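Local coordinates for protein 4-alpha-glucanotransferase (Streptococcus agalactiae, PDB 6M6T) that is an amylomaltase, a disproportionating enzyme of the TIM-barrel clan, modelled here with glycans bound in two pockets, at residues D75-T78 / F82-K85; Y266-H271 / P321-E326. All coordinates share one frame; numbering follows the deposited sequence.

Interaction 1 and interaction 2 lie on opposite sides of the chain's centre, with their own centres about 46 Å apart and their nearest atoms about 30 Å apart. They follow each other along the sequence, interaction 1 closing before interaction 2 opens. Residues 75-78 and 82-85 belong to the long connection between strands 43-45 and 212-217 of the parallel barrel sheet. Segment 266-271 follows strand 259-264, and segment 321-326 starts on the last residue of strand 319-321, the two outermost strands of the separate antiparallel sheet. Each contact joins elements in the connections between barrel strands, one a local fold-back, the other bridging 50 residues.

Interaction 1 of 2, residues D75-T78 / F82-K85; sequences DLLT and FISK
Leu77 and Ile83 meet where the chain leaves helix 74-78 and doubles back along its last turn, with three residues between the two segments. The apolar part of the contact centres on Leu77. Its CB packs against Ile83 CD1 at 3.9 Å, and its CD2 reaches the edge of the Phe82 ring, near the ring plane, 4.1 Å from Phe82 CD2; the Leu77 and Phe82 side chains cross at about a right angle. Ile83 CG1 lies between its own backbone N and carbonyl carbon (chi1 36°), which turns the CG1-CD1 branch in toward the helix, where it also passes Thr78 OG1, 3.8 Å from CG1.

Backbone oxygens also meet the other segment. Leu77 O faces Phe82 CB at 3.6 Å, and Ile83 O accepts a CA-H...O contact from Thr78 CA at 3.5 Å, with an angle of 154° at the hydrogen. Thr78 OG1 comes within 3.6 Å of Ser84 O, but it is hydrogen-bonded with Tyr88 OH and, weakly, with Phe74 O. With OG1 anti to the carbonyl carbon, the methyl CG2 stands beside that carbon, 4.0 Å from Ile83 O.

Charge plays a looser part near the partly exposed Asp75 and exposed Lys85. Lys85 NZ approaches Asp75 OD1 to 4.4 Å, too far for a salt bridge, although the opposite charges probably attract; OD1 is hydrogen-bonded to Tyr88 OH. One tyrosine hydroxyl therefore bonds to side chains at both ends of segment 75-78.

The turn rests on two longer helices. Ile83 packs on Val112, Lys115 and Ala116 of helix 105-122, and Leu77 touches Ala116 of that helix and also Phe194 and Gln198 of helix 182-208.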
loop_
_atom_site.group_PDB
_atom_site.type_symbol
_atom_site.label_atom_id
_atom_site.label_comp_id
_atom_site.label_asym_id
_atom_site.label_seq_id
_atom_site.Cartn_x
_atom_site.Cartn_y
_atom_site.Cartn_z
ATOM N N ASP A 75 -14.340 17.886 2.439
ATOM C CA ASP A 75 -14.421 19.194 1.789
ATOM C C ASP A 75 -14.835 19.056 0.330
ATOM O O ASP A 75 -15.717 19.780 -0.150
ATOM C CB ASP A 75 -13.083 19.930 1.903
ATOM C CG ASP A 75 -12.783 20.403 3.325
ATOM O OD1 ASP A 75 -13.724 20.870 4.015
ATOM O OD2 ASP A 75 -11.605 20.305 3.748
ATOM N N LEU A 76 -14.189 18.146 -0.399
ATOM C CA LEU A 76 -14.594 17.881 -1.773
ATOM C C LEU A 76 -16.063 17.492 -1.849
ATOM O O LEU A 76 -16.748 17.808 -2.833
ATOM C CB LEU A 76 -13.715 16.782 -2.359
ATOM C CG LEU A 76 -12.441 17.249 -3.066
ATOM C CD1 LEU A 76 -11.698 16.045 -3.628
ATOM C CD2 LEU A 76 -12.774 18.247 -4.164
ATOM N N LEU A 77 -16.556 16.820 -0.801
ATOM C CA LEU A 77 -17.942 16.373 -0.721
ATOM C C LEU A 77 -18.894 17.521 -0.420
ATOM O O LEU A 77 -20.040 17.515 -0.890
ATOM C CB LEU A 77 -18.086 15.298 0.358
ATOM C CG LEU A 77 -17.876 13.840 -0.005
ATOM C CD1 LEU A 77 -18.572 12.997 1.044
ATOM C CD2 LEU A 77 -18.396 13.553 -1.406
ATOM N N THR A 78 -18.444 18.488 0.381
ATOM C CA THR A 78 -19.238 19.684 0.635
ATOM C C THR A 78 -19.391 20.498 -0.640
ATOM O O THR A 78 -20.506 20.872 -1.017
ATOM C CB THR A 78 -18.589 20.517 1.742
ATOM O OG1 THR A 78 -18.803 19.870 3.005
ATOM C CG2 THR A 78 -19.168 21.941 1.778
ATOM N N PHE A 82 -23.589 17.812 -1.281
ATOM C CA PHE A 82 -23.958 16.550 -0.645
ATOM C C PHE A 82 -23.993 16.654 0.871
ATOM O O PHE A 82 -24.969 16.244 1.498
ATOM C CB PHE A 82 -22.969 15.460 -1.061
ATOM C CG PHE A 82 -23.080 15.063 -2.502
ATOM C CD1 PHE A 82 -24.231 15.358 -3.228
ATOM C CD2 PHE A 82 -22.038 14.381 -3.132
ATOM C CE1 PHE A 82 -24.344 14.984 -4.551
ATOM C CE2 PHE A 82 -22.139 13.999 -4.460
ATOM C CZ PHE A 82 -23.295 14.302 -5.172
ATOM N N ILE A 83 -22.934 17.184 1.473
ATOM C CA ILE A 83 -22.979 17.617 2.863
ATOM C C ILE A 83 -22.748 19.125 2.903
ATOM O O ILE A 83 -22.499 19.758 1.869
ATOM C CB ILE A 83 -21.943 16.870 3.731
ATOM C CG1 ILE A 83 -20.648 16.603 2.956
ATOM C CG2 ILE A 83 -22.511 15.567 4.239
ATOM C CD1 ILE A 83 -19.485 16.171 3.838
ATOM N N SER A 84 -22.857 19.701 4.095
ATOM C CA SER A 84 -22.341 21.016 4.444
ATOM C C SER A 84 -21.233 20.820 5.478
ATOM O O SER A 84 -20.936 19.695 5.886
ATOM C CB SER A 84 -23.456 21.925 4.975
ATOM O OG SER A 84 -23.450 21.975 6.393
ATOM N N LYS A 85 -20.600 21.919 5.904
ATOM C CA LYS A 85 -19.488 21.807 6.846
ATOM C C LYS A 85 -19.881 22.048 8.298
ATOM O O LYS A 85 -19.037 21.851 9.180
ATOM C CB LYS A 85 -18.299 22.720 6.422
ATOM C CG LYS A 85 -18.450 24.212 6.425
ATOM C CD LYS A 85 -17.141 24.834 5.887
ATOM C CE LYS A 85 -16.690 24.137 4.614
ATOM N NZ LYS A 85 -15.545 24.842 3.989
#

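Interaction 2 of 2, residues Y266-H271 / P321-E326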
loop_
_atom_site.group_PDB
_atom_site.type_symbol
_atom_site.label_atom_id
_atom_site.label_comp_id
_atom_site.label_asym_id
_atom_site.label_seq_id
_atom_site.Cartn_x
_atom_site.Cartn_y
_atom_site.Cartn_z
ATOM N N TYR A 266 -2.389 -19.318 -1.164
ATOM C CA TYR A 266 -2.962 -19.590 -2.475
ATOM C C TYR A 266 -2.892 -21.080 -2.819
ATOM O O TYR A 266 -1.903 -21.762 -2.527
ATOM C CB TYR A 266 -2.241 -18.759 -3.548
ATOM C CG TYR A 266 -2.600 -17.285 -3.498
ATOM C CD1 TYR A 266 -3.924 -16.867 -3.636
ATOM C CD2 TYR A 266 -1.622 -16.309 -3.292
ATOM C CE1 TYR A 266 -4.263 -15.528 -3.574
ATOM C CE2 TYR A 266 -1.955 -14.963 -3.232
ATOM C CZ TYR A 266 -3.275 -14.578 -3.367
ATOM O OH TYR A 266 -3.632 -13.249 -3.297
ATOM N N ASN A 267 -3.962 -21.591 -3.437
ATOM C CA ASN A 267 -3.936 -22.918 -4.063
ATOM C C ASN A 267 -3.479 -22.687 -5.496
ATOM O O ASN A 267 -4.268 -22.673 -6.448
ATOM C CB ASN A 267 -5.301 -23.599 -3.988
ATOM C CG ASN A 267 -5.326 -24.973 -4.661
ATOM O OD1 ASN A 267 -4.411 -25.779 -4.486
ATOM N ND2 ASN A 267 -6.382 -25.244 -5.429
ATOM N N TRP A 268 -2.169 -22.475 -5.638
ATOM C CA TRP A 268 -1.624 -22.024 -6.909
ATOM C C TRP A 268 -1.943 -22.990 -8.046
ATOM O O TRP A 268 -1.896 -22.591 -9.220
ATOM C CB TRP A 268 -0.112 -21.816 -6.776
ATOM C CG TRP A 268 0.296 -20.517 -6.094
ATOM C CD1 TRP A 268 0.762 -20.374 -4.819
ATOM C CD2 TRP A 268 0.287 -19.203 -6.663
ATOM N NE1 TRP A 268 1.042 -19.056 -4.555
ATOM C CE2 TRP A 268 0.755 -18.313 -5.667
ATOM C CE3 TRP A 268 -0.071 -18.689 -7.916
ATOM C CZ2 TRP A 268 0.872 -16.941 -5.883
ATOM C CZ3 TRP A 268 0.049 -17.320 -8.133
ATOM C CH2 TRP A 268 0.510 -16.463 -7.119
ATOM N N ASP A 269 -2.298 -24.242 -7.727
ATOM C CA ASP A 269 -2.711 -25.176 -8.771
ATOM C C ASP A 269 -4.012 -24.731 -9.427
ATOM O O ASP A 269 -4.108 -24.722 -10.665
ATOM C CB ASP A 269 -2.835 -26.590 -8.203
ATOM C CG ASP A 269 -1.486 -27.166 -7.772
ATOM O OD1 ASP A 269 -0.581 -27.274 -8.632
ATOM O OD2 ASP A 269 -1.332 -27.499 -6.570
ATOM N N TYR A 270 -5.017 -24.335 -8.621
ATOM C CA TYR A 270 -6.254 -23.821 -9.209
ATOM C C TYR A 270 -5.976 -22.612 -10.082
ATOM O O TYR A 270 -6.644 -22.422 -11.106
ATOM C CB TYR A 270 -7.289 -23.445 -8.147
ATOM C CG TYR A 270 -8.565 -22.855 -8.761
ATOM C CD1 TYR A 270 -9.576 -23.683 -9.247
ATOM C CD2 TYR A 270 -8.750 -21.479 -8.867
ATOM C CE1 TYR A 270 -10.740 -23.155 -9.816
ATOM C CE2 TYR A 270 -9.908 -20.945 -9.438
ATOM C CZ TYR A 270 -10.894 -21.786 -9.912
ATOM O OH TYR A 270 -12.041 -21.263 -10.471
ATOM N N HIS A 271 -4.995 -21.790 -9.703
ATOM C CA HIS A 271 -4.639 -20.645 -10.536
ATOM C C HIS A 271 -4.066 -21.097 -11.874
ATOM O O HIS A 271 -4.533 -20.658 -12.933
ATOM C CB HIS A 271 -3.645 -19.748 -9.803
ATOM C CG HIS A 271 -4.185 -19.151 -8.544
ATOM N ND1 HIS A 271 -4.161 -17.796 -8.297
ATOM C CD2 HIS A 271 -4.756 -19.725 -7.457
ATOM C CE1 HIS A 271 -4.697 -17.560 -7.112
ATOM N NE2 HIS A 271 -5.061 -18.714 -6.579
ATOM N N PRO A 321 6.358 -24.022 -3.540
ATOM C CA PRO A 321 6.589 -23.462 -4.879
ATOM C C PRO A 321 5.359 -22.812 -5.494
ATOM O O PRO A 321 4.293 -23.422 -5.578
ATOM C CB PRO A 321 7.028 -24.688 -5.684
ATOM C CG PRO A 321 6.256 -25.812 -5.061
ATOM C CD PRO A 321 6.055 -25.464 -3.592
ATOM N N ALA A 322 5.505 -21.603 -5.935
ATOM C CA ALA A 322 4.509 -20.909 -6.732
ATOM C C ALA A 322 4.944 -20.861 -8.193
ATOM O O ALA A 322 6.142 -20.849 -8.484
ATOM C CB ALA A 322 4.299 -19.483 -6.214
ATOM N N PRO A 323 3.999 -20.825 -9.145
ATOM C CA PRO A 323 4.343 -20.891 -10.577
ATOM C C PRO A 323 4.597 -19.522 -11.215
ATOM O O PRO A 323 3.947 -19.136 -12.198
ATOM C CB PRO A 323 3.104 -21.568 -11.163
ATOM C CG PRO A 323 2.007 -20.981 -10.346
ATOM C CD PRO A 323 2.541 -20.874 -8.944
ATOM N N GLY A 324 5.567 -18.785 -10.673
ATOM C CA GLY A 324 5.890 -17.455 -11.140
ATOM C C GLY A 324 6.049 -17.305 -12.640
ATOM O O GLY A 324 5.374 -16.487 -13.283
ATOM N N PRO A 325 6.978 -18.076 -13.217
ATOM C CA PRO A 325 7.217 -17.992 -14.674
ATOM C C PRO A 325 5.963 -18.070 -15.538
ATOM O O PRO A 325 5.779 -17.232 -16.437
ATOM C CB PRO A 325 8.151 -19.181 -14.922
ATOM C CG PRO A 325 8.907 -19.323 -13.644
ATOM C CD PRO A 325 7.989 -18.904 -12.534
ATOM N N GLU A 326 5.089 -19.051 -15.286
ATOM C CA GLU A 326 3.865 -19.187 -16.079
ATOM C C GLU A 326 2.954 -17.972 -15.900
ATOM O O GLU A 326 2.421 -17.434 -16.877
ATOM C CB GLU A 326 3.123 -20.479 -15.704
ATOM C CG GLU A 326 3.921 -21.763 -15.908
ATOM C CD GLU A 326 4.990 -21.957 -14.831
ATOM O OE1 GLU A 326 6.040 -22.602 -15.102
ATOM O OE2 GLU A 326 4.778 -21.433 -13.712
#
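Trp268, in the first turn of helix 268-273, packs against Ala322 and Pro323, where an inverse gamma turn centred on Pro323 leads into helix 324-335. The turn carries a weak backbone bond from Gly324 N to Ala322 O. Trp268 holds CG beside its backbone N and anti to the carbonyl carbon (chi1 -79°), and chi2 of 104° sets the indole crosswise to the CA-CB bond, presenting a broad face to the turn. Ala322 CB lies over that face in a CH-pi contact, 3.7 Å from the centroid of the five-membered ring and 12° off its normal. The proline ring meets the indole at a slant, Pro323 CD lying 3.6 Å from Trp268 CE3 and Pro323 CG somewhat farther away. On the opposite face of the indole sits Tyr266 CB, toward the rim, so the ring is sandwiched between its own segment and the other. Trp279 of helix 277-289 also meets it, with ring planes parallel, as does Tyr304 of strand 303-308. The Trp268 side chain lies about 12 Å from the bound 1,5-anhydro-D-glucitol. At the base of the side chain, Trp268 CB touches Pro323 CD at 3.6 Å.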